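Side-chain contact in 2-oxoglutarate carboxylase small subunit (Hydrogenobacter thermophilus, PDB 7KCT), which belongs to the biotin carboxylase family, combining a Rossmann-like N-terminal domain with an ATP-grasp domain, and binds ADP: residues G20-A23 against C24-R28. Residues are numbered along the deposited sequence; the frame is centred on the assembly and turned at random.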
ATOM      1  N   GLY A  20      -5.636   4.507  18.209  1.00 27.43           N
ATOM      2  CA  GLY A  20      -6.060   3.596  17.178  1.00 26.17           C
ATOM      3  C   GLY A  20      -5.486   3.987  15.829  1.00 23.92           C
ATOM      4  O   GLY A  20      -4.440   4.612  15.740  1.00 26.13           O
ATOM      5  N   GLU A  21      -6.204   3.653  14.768  1.00 22.80           N
ATOM      6  CA  GLU A  21      -5.633   3.816  13.430  1.00 26.36           C
ATOM      7  C   GLU A  21      -5.358   5.270  13.081  1.00 26.04           C
ATOM      8  O   GLU A  21      -4.400   5.556  12.349  1.00 21.34           O
ATOM      9  CB  GLU A  21      -6.537   3.183  12.364  1.00 29.15           C
ATOM     10  CG  GLU A  21      -7.907   3.843  12.118  1.00 36.84           C
ATOM     11  CD  GLU A  21      -7.866   4.883  11.014  1.00 41.08           C
ATOM     12  OE1 GLU A  21      -6.782   5.066  10.389  1.00 36.70           O
ATOM     13  OE2 GLU A  21      -8.931   5.504  10.758  1.00 39.57           O
ATOM     14  N   ILE A  22      -6.229   6.194  13.514  1.00 27.05           N
ATOM     15  CA  ILE A  22      -6.060   7.597  13.131  1.00 24.82           C
ATOM     16  C   ILE A  22      -4.869   8.192  13.878  1.00 26.00           C
ATOM     17  O   ILE A  22      -4.160   9.053  13.348  1.00 20.73           O
ATOM     18  CB  ILE A  22      -7.385   8.363  13.360  1.00 24.36           C
ATOM     19  CG1 ILE A  22      -7.303   9.777  12.805  1.00 30.53           C
ATOM     20  CG2 ILE A  22      -7.763   8.479  14.853  1.00 24.97           C
ATOM     21  CD1 ILE A  22      -7.036   9.881  11.308  1.00 32.47           C
ATOM     22  N   ALA A  23      -4.621   7.761  15.114  1.00 22.49           N
ATOM     23  CA  ALA A  23      -3.445   8.287  15.785  1.00 21.93           C
ATOM     24  C   ALA A  23      -2.192   7.813  15.050  1.00 25.69           C
ATOM     25  O   ALA A  23      -1.273   8.613  14.815  1.00 22.13           O
ATOM     26  CB  ALA A  23      -3.438   7.903  17.268  1.00 20.94           C
ATOM     27  N   CYS A  24      -2.196   6.563  14.554  1.00 21.96           N
ATOM     28  CA  CYS A  24      -1.056   6.081  13.779  1.00 22.95           C
ATOM     29  C   CYS A  24      -0.892   6.845  12.477  1.00 26.55           C
ATOM     30  O   CYS A  24       0.235   7.191  12.094  1.00 27.23           O
ATOM     31  CB  CYS A  24      -1.182   4.577  13.512  1.00 25.34           C
ATOM     32  SG  CYS A  24      -1.059   3.578  15.047  1.00 27.93           S
ATOM     33  N   ARG A  25      -1.996   7.116  11.791  1.00 23.37           N
ATOM     34  CA  ARG A  25      -1.989   7.894  10.552  1.00 21.64           C
ATOM     35  C   ARG A  25      -1.394   9.276  10.752  1.00 25.35           C
ATOM     36  O   ARG A  25      -0.602   9.758   9.925  1.00 24.38           O
ATOM     37  CB  ARG A  25      -3.434   7.980  10.037  1.00 24.60           C
ATOM     38  CG  ARG A  25      -3.638   9.007   8.942  1.00 25.47           C
ATOM     39  CD  ARG A  25      -3.152   8.458   7.619  1.00 26.95           C
ATOM     40  NE  ARG A  25      -3.292   9.370   6.487  1.00 28.02           N
ATOM     41  CZ  ARG A  25      -2.343  10.177   6.050  1.00 31.40           C
ATOM     42  NH1 ARG A  25      -1.166  10.236   6.678  1.00 26.72           N
ATOM     43  NH2 ARG A  25      -2.576  10.908   4.960  1.00 32.72           N
ATOM     44  N   VAL A  26      -1.780   9.951  11.823  1.00 23.19           N
ATOM     45  CA  VAL A  26      -1.212  11.262  12.096  1.00 24.85           C
ATOM     46  C   VAL A  26       0.261  11.154  12.491  1.00 24.94           C
ATOM     47  O   VAL A  26       1.090  11.963  12.059  1.00 23.13           O
ATOM     48  CB  VAL A  26      -2.051  11.965  13.181  1.00 23.38           C
ATOM     49  CG1 VAL A  26      -1.380  13.248  13.642  1.00 26.76           C
ATOM     50  CG2 VAL A  26      -3.500  12.243  12.645  1.00 26.22           C
ATOM     51  N   ILE A  27       0.602  10.197  13.364  1.00 24.90           N
ATOM     52  CA  ILE A  27       1.993  10.012  13.764  1.00 23.12           C
ATOM     53  C   ILE A  27       2.882   9.798  12.559  1.00 23.60           C
ATOM     54  O   ILE A  27       3.990  10.338  12.490  1.00 23.77           O
ATOM     55  CB  ILE A  27       2.164   8.865  14.778  1.00 19.49           C
ATOM     56  CG1 ILE A  27       1.578   9.290  16.096  1.00 23.12           C
ATOM     57  CG2 ILE A  27       3.674   8.517  14.927  1.00 25.32           C
ATOM     58  CD1 ILE A  27       1.317   8.204  17.061  1.00 23.29           C
ATOM     59  N   ARG A  28       2.424   9.019  11.591  1.00 22.23           N
ATOM     60  CA  ARG A  28       3.229   8.773  10.400  1.00 24.32           C
ATOM     61  C   ARG A  28       3.482  10.053   9.602  1.00 26.30           C
ATOM     62  O   ARG A  28       4.585  10.257   9.079  1.00 23.50           O
ATOM     63  CB  ARG A  28       2.552   7.743   9.485  1.00 22.16           C
ATOM     64  CG  ARG A  28       3.332   7.528   8.186  1.00 28.72           C
ATOM     65  CD  ARG A  28       3.038   6.231   7.397  1.00 29.53           C
ATOM     66  NE  ARG A  28       2.984   5.064   8.262  1.00 24.26           N
ATOM     67  CZ  ARG A  28       4.025   4.524   8.887  1.00 25.32           C
ATOM     68  NH1 ARG A  28       5.228   5.038   8.731  1.00 25.53           N
ATOM     69  NH2 ARG A  28       3.853   3.486   9.694  1.00 28.26           N
TER
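The CG1 branch of I22 extends opposite its own backbone N (chi1 -173°), and a chi2 of 60° folds CD1 along the helix, where it comes to 4.2 Å from CG of R25 and 4.5 Å from CG2 of V26. CG2 of V26, beside its own backbone N, also rests 3.3 Å from the carbonyl oxygen of I22, the acceptor of the V26 amide. Four successive backbone bonds, each from residue i+4 to residue i, hold the two segments together, from C24 N to G20 O (3.2 Å) through to I27 N to A23 O (2.9 Å). These bonds belong to helix 20-32, the crossover helix of a beta-alpha-beta unit between parallel strands 13-16 and 36-41 in the Rossmann-like N-terminal domain. The side chains of A23, V26 and I27 touch V16 of the first strand. Opposite charge alone does not pair E21 with R25: OE1 of E21 stays 6.8 Å from NE of R25. Instead OE2 of E21 takes a salt bridge from K396 and a hydrogen bond with Y90, a residue of an ADP pocket, while the R25 guanidinium bridges to E309 and D315 and its NE bonds to H305.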